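Side-chain contacts in broad specificity aminotransferase (PDB 4WB0), which catalyses transamination with relaxed substrate selectivity as a pyridoxal 5'-phosphate-dependent homodimer, probably passing amino groups between substrates such as aspartate and 2-oxoglutarate: residues Glu369-Cys374 / Ile379-Ser384; Gly119-Thr124 / Asp289-Ala294; Glu204-Ile209 / Asp237-Arg242. One frame throughout, in Å; residues are numbered along the deposited sequence. Where two conformers were deposited one is given.

Contact 1: residues Glu369-Cys374 / Ile379-Ser384; sequences EQCEYC and IFITLS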
loop_
_atom_site.group_PDB
_atom_site.type_symbol
_atom_site.label_atom_id
_atom_site.label_comp_id
_atom_site.label_asym_id
_atom_site.label_seq_id
_atom_site.Cartn_x
_atom_site.Cartn_y
_atom_site.Cartn_z
ATOM N N GLU A 369 13.739 -6.789 33.407
ATOM C CA GLU A 369 15.037 -6.300 33.911
ATOM C C GLU A 369 16.220 -7.094 33.349
ATOM O O GLU A 369 17.295 -6.540 33.106
ATOM C CB GLU A 369 15.082 -6.362 35.436
ATOM C CG GLU A 369 14.207 -5.357 36.132
ATOM C CD GLU A 369 14.277 -5.505 37.640
ATOM O OE1 GLU A 369 14.289 -6.664 38.111
ATOM O OE2 GLU A 369 14.334 -4.477 38.354
ATOM N N GLN A 370 16.028 -8.404 33.194
ATOM C CA GLN A 370 17.033 -9.242 32.558
ATOM C C GLN A 370 17.141 -8.894 31.075
ATOM O O GLN A 370 18.229 -8.917 30.509
ATOM C CB GLN A 370 16.709 -10.728 32.740
ATOM C CG GLN A 370 17.156 -11.217 34.076
ATOM C CD GLN A 370 16.424 -12.454 34.542
ATOM O OE1 GLN A 370 15.434 -12.901 33.923
ATOM N NE2 GLN A 370 16.904 -13.021 35.645
ATOM N N CYS A 371 16.026 -8.533 30.461
ATOM C CA CYS A 371 16.051 -8.122 29.068
ATOM C C CYS A 371 16.737 -6.769 28.939
ATOM O O CYS A 371 17.449 -6.524 27.963
ATOM C CB CYS A 371 14.646 -8.066 28.495
ATOM S SG CYS A 371 13.936 -9.712 28.259
ATOM N N GLU A 372 16.518 -5.899 29.920
ATOM C CA GLU A 372 17.123 -4.566 29.922
ATOM C C GLU A 372 18.631 -4.663 30.106
ATOM O O GLU A 372 19.382 -3.950 29.443
ATOM C CB GLU A 372 16.507 -3.685 31.020
ATOM C CG GLU A 372 15.162 -3.062 30.574
ATOM C CD GLU A 372 14.420 -2.359 31.697
ATOM O OE1 GLU A 372 14.921 -2.345 32.833
ATOM O OE2 GLU A 372 13.328 -1.818 31.432
ATOM N N TYR A 373 19.047 -5.550 31.005
ATOM C CA TYR A 373 20.442 -5.920 31.168
ATOM C C TYR A 373 21.043 -6.286 29.803
ATOM O O TYR A 373 22.012 -5.664 29.371
ATOM C CB TYR A 373 20.557 -7.082 32.160
ATOM C CG TYR A 373 21.966 -7.505 32.509
ATOM C CD1 TYR A 373 22.665 -8.401 31.704
ATOM C CD2 TYR A 373 22.591 -7.029 33.660
ATOM C CE1 TYR A 373 23.945 -8.817 32.029
ATOM C CE2 TYR A 373 23.881 -7.429 33.995
ATOM C CZ TYR A 373 24.553 -8.319 33.176
ATOM O OH TYR A 373 25.816 -8.723 33.503
ATOM N N CYS A 374 20.436 -7.257 29.115
ATOM C CA CYS A 374 20.946 -7.723 27.826
ATOM C C CYS A 374 21.174 -6.589 26.821
ATOM O O CYS A 374 22.250 -6.466 26.230
ATOM C CB CYS A 374 19.981 -8.751 27.225
ATOM S SG CYS A 374 20.013 -10.369 28.084
ATOM N N ILE A 379 23.248 -6.857 23.562
ATOM C CA ILE A 379 22.465 -7.981 23.080
ATOM C C ILE A 379 21.025 -7.477 22.939
ATOM O O ILE A 379 20.301 -7.372 23.926
ATOM C CB ILE A 379 22.562 -9.206 24.031
ATOM C CG1 ILE A 379 24.014 -9.662 24.164
ATOM C CG2 ILE A 379 21.725 -10.329 23.531
ATOM C CD1 ILE A 379 24.689 -10.059 22.820
ATOM N N PHE A 380 20.624 -7.151 21.715
ATOM C CA PHE A 380 19.371 -6.438 21.523
ATOM C C PHE A 380 18.231 -7.385 21.263
ATOM O O PHE A 380 17.918 -7.750 20.142
ATOM C CB PHE A 380 19.539 -5.382 20.423
ATOM C CG PHE A 380 20.562 -4.345 20.802
ATOM C CD1 PHE A 380 20.225 -3.309 21.659
ATOM C CD2 PHE A 380 21.871 -4.458 20.371
ATOM C CE1 PHE A 380 21.144 -2.371 22.035
ATOM C CE2 PHE A 380 22.815 -3.521 20.743
ATOM C CZ PHE A 380 22.452 -2.472 21.584
ATOM N N ILE A 381 17.634 -7.801 22.372
ATOM C CA ILE A 381 16.404 -8.587 22.350
ATOM C C ILE A 381 15.298 -7.702 22.868
ATOM O O ILE A 381 15.574 -6.684 23.461
ATOM C CB ILE A 381 16.523 -9.847 23.207
ATOM C CG1 ILE A 381 16.711 -9.481 24.681
ATOM C CG2 ILE A 381 17.711 -10.676 22.713
ATOM C CD1 ILE A 381 16.745 -10.676 25.611
ATOM N N THR A 382 14.056 -8.088 22.650
ATOM C CA THR A 382 12.956 -7.201 23.002
ATOM C C THR A 382 12.733 -7.278 24.473
ATOM O O THR A 382 13.224 -8.192 25.136
ATOM C CB THR A 382 11.633 -7.557 22.293
ATOM O OG1 THR A 382 11.111 -8.797 22.815
ATOM C CG2 THR A 382 11.822 -7.650 20.818
ATOM N N LEU A 383 11.997 -6.313 25.001
ATOM C CA LEU A 383 11.733 -6.310 26.432
ATOM C C LEU A 383 10.874 -7.482 26.911
ATOM O O LEU A 383 10.886 -7.806 28.100
ATOM C CB LEU A 383 11.073 -4.987 26.839
ATOM C CG LEU A 383 12.057 -3.828 26.940
ATOM C CD1 LEU A 383 11.303 -2.521 27.131
ATOM C CD2 LEU A 383 13.045 -4.047 28.086
ATOM N N SER A 384 10.157 -8.098 25.984
ATOM C CA SER A 384 9.351 -9.290 26.248
ATOM C C SER A 384 10.162 -10.593 26.172
ATOM O O SER A 384 9.613 -11.688 26.344
ATOM C CB SER A 384 8.192 -9.357 25.244
ATOM O OG SER A 384 8.674 -9.443 23.906
#

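Contact 2: residues Gly119-Thr124 / Asp289-Ala294; sequences GAKLLT and DSLIRA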
loop_
_atom_site.group_PDB
_atom_site.type_symbol
_atom_site.label_atom_id
_atom_site.label_comp_id
_atom_site.label_asym_id
_atom_site.label_seq_id
_atom_site.Cartn_x
_atom_site.Cartn_y
_atom_site.Cartn_z
ATOM N N GLY A 119 -8.105 -7.480 5.562
ATOM C CA GLY A 119 -9.015 -8.517 6.079
ATOM C C GLY A 119 -9.804 -8.067 7.293
ATOM O O GLY A 119 -11.024 -8.312 7.398
ATOM N N ALA A 120 -9.135 -7.356 8.210
ATOM C CA ALA A 120 -9.853 -6.825 9.390
ATOM C C ALA A 120 -10.937 -5.816 8.969
ATOM O O ALA A 120 -12.013 -5.791 9.566
ATOM C CB ALA A 120 -8.933 -6.197 10.331
ATOM N N LYS A 121 -10.671 -4.986 7.948
ATOM C CA LYS A 121 -11.707 -4.076 7.496
ATOM C C LYS A 121 -12.875 -4.815 6.840
ATOM O O LYS A 121 -14.047 -4.485 7.086
ATOM C CB LYS A 121 -11.141 -3.058 6.508
ATOM C CG LYS A 121 -10.148 -2.077 7.157
ATOM C CD LYS A 121 -9.586 -1.079 6.105
ATOM C CE LYS A 121 -8.514 -0.218 6.686
ATOM N NZ LYS A 121 -7.849 0.479 5.529
ATOM N N LEU A 122 -12.522 -5.800 6.000
ATOM C CA LEU A 122 -13.515 -6.583 5.282
ATOM C C LEU A 122 -14.495 -7.197 6.280
ATOM O O LEU A 122 -15.719 -7.171 6.090
ATOM C CB LEU A 122 -12.810 -7.657 4.446
ATOM C CG LEU A 122 -13.768 -8.667 3.817
ATOM C CD1 LEU A 122 -14.628 -7.999 2.736
ATOM C CD2 LEU A 122 -12.903 -9.807 3.263
ATOM N N LEU A 123 -13.941 -7.699 7.362
ATOM C CA LEU A 123 -14.720 -8.457 8.340
ATOM C C LEU A 123 -15.739 -7.542 9.010
ATOM O O LEU A 123 -16.784 -7.999 9.436
ATOM C CB LEU A 123 -13.806 -9.104 9.362
ATOM C CG LEU A 123 -13.119 -10.433 8.919
ATOM C CD1 LEU A 123 -12.120 -10.775 9.904
ATOM C CD2 LEU A 123 -14.076 -11.610 8.796
ATOM N N THR A 124 -15.476 -6.239 9.045
ATOM C CA THR A 124 -16.444 -5.327 9.634
ATOM C C THR A 124 -17.681 -5.196 8.758
ATOM O O THR A 124 -18.687 -4.667 9.201
ATOM C CB THR A 124 -15.924 -3.881 9.856
ATOM O OG1 THR A 124 -15.739 -3.265 8.572
ATOM C CG2 THR A 124 -14.611 -3.859 10.637
ATOM N N ASP A 289 -12.393 -4.817 -3.379
ATOM C CA ASP A 289 -11.883 -3.918 -4.379
ATOM C C ASP A 289 -12.192 -2.430 -3.989
ATOM O O ASP A 289 -11.388 -1.524 -4.284
ATOM C CB ASP A 289 -12.456 -4.227 -5.771
ATOM C CG ASP A 289 -11.757 -5.438 -6.476
ATOM O OD1 ASP A 289 -10.745 -5.992 -5.982
ATOM O OD2 ASP A 289 -12.229 -5.827 -7.560
ATOM N N SER A 290 -13.317 -2.167 -3.322
ATOM C CA SER A 290 -13.651 -0.782 -3.004
ATOM C C SER A 290 -12.739 -0.315 -1.865
ATOM O O SER A 290 -12.324 0.848 -1.802
ATOM C CB SER A 290 -15.146 -0.627 -2.621
ATOM O OG SER A 290 -15.419 -1.383 -1.454
ATOM N N LEU A 291 -12.432 -1.226 -0.961
ATOM C CA LEU A 291 -11.545 -0.909 0.158
ATOM C C LEU A 291 -10.160 -0.579 -0.369
ATOM O O LEU A 291 -9.486 0.326 0.119
ATOM C CB LEU A 291 -11.464 -2.085 1.141
ATOM C CG LEU A 291 -12.729 -2.216 2.014
ATOM C CD1 LEU A 291 -12.656 -3.544 2.779
ATOM C CD2 LEU A 291 -12.833 -1.081 2.992
ATOM N N ILE A 292 -9.703 -1.352 -1.344
ATOM C CA ILE A 292 -8.354 -1.110 -1.908
ATOM C C ILE A 292 -8.324 0.171 -2.711
ATOM O O ILE A 292 -7.344 0.961 -2.639
ATOM C CB ILE A 292 -7.897 -2.301 -2.789
ATOM C CG1 ILE A 292 -7.571 -3.534 -1.934
ATOM C CG2 ILE A 292 -6.659 -1.889 -3.707
ATOM C CD1 ILE A 292 -7.598 -4.867 -2.787
ATOM N N ARG A 293 -9.383 0.420 -3.470
ATOM C CA ARG A 293 -9.452 1.568 -4.372
ATOM C C ARG A 293 -9.363 2.876 -3.595
ATOM O O ARG A 293 -8.700 3.840 -4.029
ATOM C CB ARG A 293 -10.752 1.538 -5.187
ATOM C CG ARG A 293 -10.911 2.674 -6.199
ATOM C CD ARG A 293 -10.078 2.406 -7.431
ATOM N NE ARG A 293 -10.445 3.348 -8.484
ATOM C CZ ARG A 293 -9.614 4.179 -9.107
ATOM N NH1 ARG A 293 -8.297 4.224 -8.824
ATOM N NH2 ARG A 293 -10.122 4.978 -10.025
ATOM N N ALA A 294 -10.012 2.929 -2.442
ATOM C CA ALA A 294 -9.964 4.124 -1.637
ATOM C C ALA A 294 -8.715 4.316 -0.777
ATOM O O ALA A 294 -8.581 5.376 -0.120
ATOM C CB ALA A 294 -11.197 4.185 -0.743
#

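Contact 3: residues Glu204-Ile209 / Asp237-Arg242; sequences EQWNEI and DAYAAR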
loop_
_atom_site.group_PDB
_atom_site.type_symbol
_atom_site.label_atom_id
_atom_site.label_comp_id
_atom_site.label_asym_id
_atom_site.label_seq_id
_atom_site.Cartn_x
_atom_site.Cartn_y
_atom_site.Cartn_z
ATOM N N GLU A 204 -3.089 -33.100 15.913
ATOM C CA GLU A 204 -4.328 -33.499 16.587
ATOM C C GLU A 204 -4.962 -32.325 17.319
ATOM O O GLU A 204 -6.184 -32.195 17.325
ATOM C CB GLU A 204 -4.057 -34.667 17.564
ATOM C CG GLU A 204 -3.715 -35.997 16.882
ATOM C CD GLU A 204 -2.240 -36.237 16.648
ATOM O OE1 GLU A 204 -1.862 -37.440 16.615
ATOM O OE2 GLU A 204 -1.448 -35.254 16.521
ATOM N N GLN A 205 -4.140 -31.460 17.918
ATOM C CA GLN A 205 -4.629 -30.270 18.591
ATOM C C GLN A 205 -5.281 -29.294 17.579
ATOM O O GLN A 205 -6.307 -28.703 17.888
ATOM C CB GLN A 205 -3.505 -29.578 19.377
ATOM C CG GLN A 205 -3.108 -30.344 20.611
ATOM C CD GLN A 205 -1.821 -29.852 21.244
ATOM O OE1 GLN A 205 -1.023 -29.136 20.635
ATOM N NE2 GLN A 205 -1.634 -30.221 22.500
ATOM N N TRP A 206 -4.685 -29.139 16.395
ATOM C CA TRP A 206 -5.295 -28.324 15.345
ATOM C C TRP A 206 -6.666 -28.871 14.959
ATOM O O TRP A 206 -7.577 -28.098 14.730
ATOM C CB TRP A 206 -4.438 -28.232 14.074
ATOM C CG TRP A 206 -3.373 -27.206 14.095
ATOM C CD1 TRP A 206 -2.041 -27.421 13.934
ATOM C CD2 TRP A 206 -3.537 -25.783 14.266
ATOM N NE1 TRP A 206 -1.355 -26.188 13.950
ATOM C CE2 TRP A 206 -2.266 -25.190 14.169
ATOM C CE3 TRP A 206 -4.656 -24.947 14.457
ATOM C CZ2 TRP A 206 -2.083 -23.822 14.271
ATOM C CZ3 TRP A 206 -4.445 -23.589 14.573
ATOM C CH2 TRP A 206 -3.187 -23.053 14.472
ATOM N N ASN A 207 -6.811 -30.188 14.861
ATOM C CA ASN A 207 -8.104 -30.743 14.518
ATOM C C ASN A 207 -9.147 -30.485 15.639
ATOM O O ASN A 207 -10.309 -30.143 15.358
ATOM C CB ASN A 207 -8.003 -32.218 14.220
ATOM C CG ASN A 207 -9.218 -32.722 13.471
ATOM O OD1 ASN A 207 -9.631 -32.145 12.443
ATOM N ND2 ASN A 207 -9.831 -33.734 14.003
ATOM N N GLU A 208 -8.716 -30.527 16.892
ATOM C CA GLU A 208 -9.630 -30.197 17.990
ATOM C C GLU A 208 -10.054 -28.729 17.936
ATOM O O GLU A 208 -11.206 -28.406 18.197
ATOM C CB GLU A 208 -9.013 -30.458 19.364
ATOM C CG GLU A 208 -8.744 -31.899 19.740
ATOM C CD GLU A 208 -8.174 -31.986 21.168
ATOM O OE1 GLU A 208 -7.015 -32.445 21.334
ATOM O OE2 GLU A 208 -8.866 -31.553 22.126
ATOM N N ILE A 209 -9.117 -27.843 17.627
ATOM C CA ILE A 209 -9.436 -26.435 17.490
ATOM C C ILE A 209 -10.446 -26.210 16.363
ATOM O O ILE A 209 -11.425 -25.491 16.538
ATOM C CB ILE A 209 -8.151 -25.583 17.244
ATOM C CG1 ILE A 209 -7.269 -25.587 18.478
ATOM C CG2 ILE A 209 -8.529 -24.146 16.929
ATOM C CD1 ILE A 209 -5.906 -25.052 18.172
ATOM N N ASP A 237 4.410 -27.082 6.687
ATOM C CA ASP A 237 4.000 -25.957 7.489
ATOM C C ASP A 237 2.562 -25.448 7.137
ATOM O O ASP A 237 1.970 -24.670 7.873
ATOM C CB ASP A 237 4.988 -24.799 7.368
ATOM C CG ASP A 237 6.326 -25.064 8.072
ATOM O OD1 ASP A 237 6.521 -26.083 8.752
ATOM O OD2 ASP A 237 7.211 -24.223 7.938
ATOM N N ALA A 238 2.023 -25.888 6.013
ATOM C CA ALA A 238 0.657 -25.538 5.606
ATOM C C ALA A 238 -0.413 -26.439 6.241
ATOM O O ALA A 238 -1.594 -26.352 5.916
ATOM C CB ALA A 238 0.513 -25.626 4.107
ATOM N N TYR A 239 -0.008 -27.321 7.131
ATOM C CA TYR A 239 -0.950 -28.286 7.689
ATOM C C TYR A 239 -2.251 -27.688 8.246
ATOM O O TYR A 239 -3.342 -28.191 7.960
ATOM C CB TYR A 239 -0.250 -29.090 8.798
ATOM C CG TYR A 239 -1.137 -30.165 9.342
ATOM C CD1 TYR A 239 -1.157 -31.409 8.754
ATOM C CD2 TYR A 239 -1.990 -29.934 10.414
ATOM C CE1 TYR A 239 -2.000 -32.452 9.211
ATOM C CE2 TYR A 239 -2.829 -30.996 10.911
ATOM C CZ TYR A 239 -2.812 -32.233 10.275
ATOM O OH TYR A 239 -3.619 -33.265 10.675
ATOM N N ALA A 240 -2.153 -26.675 9.083
ATOM C CA ALA A 240 -3.374 -26.136 9.731
ATOM C C ALA A 240 -4.318 -25.484 8.719
ATOM O O ALA A 240 -5.491 -25.761 8.733
ATOM C CB ALA A 240 -3.040 -25.139 10.823
ATOM N N ALA A 241 -3.795 -24.645 7.811
ATOM C CA ALA A 241 -4.666 -24.088 6.772
ATOM C C ALA A 241 -5.361 -25.184 5.955
ATOM O O ALA A 241 -6.548 -25.097 5.685
ATOM C CB ALA A 241 -3.870 -23.122 5.866
ATOM N N ARG A 242 -4.647 -26.231 5.594
ATOM C CA ARG A 242 -5.208 -27.241 4.714
ATOM C C ARG A 242 -6.260 -28.068 5.470
ATOM O O ARG A 242 -7.261 -28.468 4.919
ATOM C CB ARG A 242 -4.111 -28.116 4.162
ATOM C CG ARG A 242 -3.270 -27.349 3.118
ATOM C CD ARG A 242 -2.109 -28.136 2.595
ATOM N NE ARG A 242 -1.220 -27.266 1.815
ATOM C CZ ARG A 242 -0.183 -27.715 1.120
ATOM N NH1 ARG A 242 0.127 -29.015 1.106
ATOM N NH2 ARG A 242 0.586 -26.856 0.471
#

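Contact 1: residues Glu369-Cys374 / Ile379-Ser384
The carbonyl of C374 is approached over a face, not in its plane: the N-H of I379 reaches C374 O from a position 40° out of that plane, with N and O 2.9 Å apart. A second flat group, the carboxylate of E372, brings OE2 to 4.0 Å from L383 CD2. The closer approach is to the aliphatic part: L383 CD2 lies 3.4 Å from E372 CG, so this exposed glutamate turns its hydrocarbon part to the leucine.

Farther in, two cysteines, one helical turn apart, line the inward side of helix 368-376. I381 fits against both: CG1 sits between the backbone N and the carbonyl carbon (chi1 64°), and the extended second torsion carries CD1 to 4.0 Å from C371 SG and 4.1 Å from C374 CB. C371 SG also faces the chain turning past the helix, 3.5 Å from T382 O. Cysteine suits these places because it is slim enough to let the backbone come close. T382 points away, and its OG1 shares a 2.7 Å hydrogen bond with S384 OG that ties the bend together.

After the helix the chain turns back, and strand 379-380 and the following loop run along it. This strand pairs in parallel with strand 41-42 from near the N-terminus, as expected where both chain ends build the small domain of a class I aminotransferase. I379 also packs on helix 394-410. One backbone hydrogen bond joins the segments; the other contacts are van der Waals ones of sulfur and methyl groups, with carbonyl oxygens also close to C371 SG.

Contact 2: residues Gly119-Thr124 / Asp289-Ala294
L122 and L291 bring their backbones closest, with CA atoms 7.9 Å apart, where helix 111-123 runs beside helix 281-293. Both belong to the large domain of the fold-type I aminotransferases. The first helix follows strand 104-110, an outermost strand of the central mixed sheet, and the second comes after its antiparallel neighbour, strand 268-274.

A single leucine branch carries the contact. L291 has CG anti to its own carbonyl carbon (chi1 -75°) and an extended second torsion, which together push CD1 across the gap. There the methyl rests on the backbone of the other helix, 3.9 Å from L122 N and 4.0 Å from L122 CA, and the same CD1 is 4.1 Å from K121 CB and 4.4 Å from L122 CB. Leucine suits this place: its branch lies one carbon out from CB, long enough to span the gap between the two backbones here, and it needs no polar partner. L118, one turn before L122 on the same helix, also touches L291.

K121 contributes only the root of its side chain here. The rest runs out extended, and NZ makes a salt bridge with an acidic side chain of the neighbouring subunit as well as one with E295 OE2. S290 OG likewise bonds to a basic side chain of that subunit, so the helix pair stands at the dimer interface, with an apolar join inside and charged or polar ends reaching outward.

Farther along the first segment, T124 turns its hydroxyl back on the backbone: OG1 donates to K121 O at 2.6 Å, lying in the carbonyl plane, and T124 N donates to the same oxygen.

Contact 3: residues Glu204-Ile209 / Asp237-Arg242
W206 meets A240 where two successive beta-alpha-beta crossovers of the large domain touch: helix 203-215 links strands 186-190 and 219-224, while helix 239-246 lies on the way from 219-224 to 252-256. CB of W206 points at the second helix; chi1 (-84°) sets CG anti to the carbonyl carbon, and chi2 (122°) then turns one face of the indole to A240. CG is 3.9 Å from A240 CB. Along the pyrrole side, NE1 comes to 3.7 Å of that methyl; at the ring fusion CD2 and CE2 come closer still, CE2 to 3.4 Å. Farther out, CZ2 of the benzene ring is 3.8 Å from it, while CD1 and CE3 lie a little farther off.

The methyl therefore sits squarely on the five-membered ring, 3.5 Å from its centroid and 15° off the normal, a CH-pi contact. Alanine suits the spot because a single methyl lets W206 and A240 approach to a CA separation of 6.3 Å, while tryptophan offers a broad, flat surface to receive it. P201 and L243 also pack on the indole.

Y239 touches the indole as well: W206 CD1 lies at the edge of its ring, 4.3 Å from Y239 CD2.

Contacts 2 and 3 belong to the large domain, and contact 1 to the small domain, to which the chain returns after the large one. Contact 3 is nested in the loop closed by contact 2, their centres 27 Å apart and their nearest atoms about 15 Å. Contact 1 lies on the opposite side of the chain's centre from contact 2, with centres 38 Å apart; its centre is 33 Å from that of contact 3. None touches another. In this family the cofactor binds between the domains near the dimer interface, and of the three only contact 2 lies where the second subunit reaches.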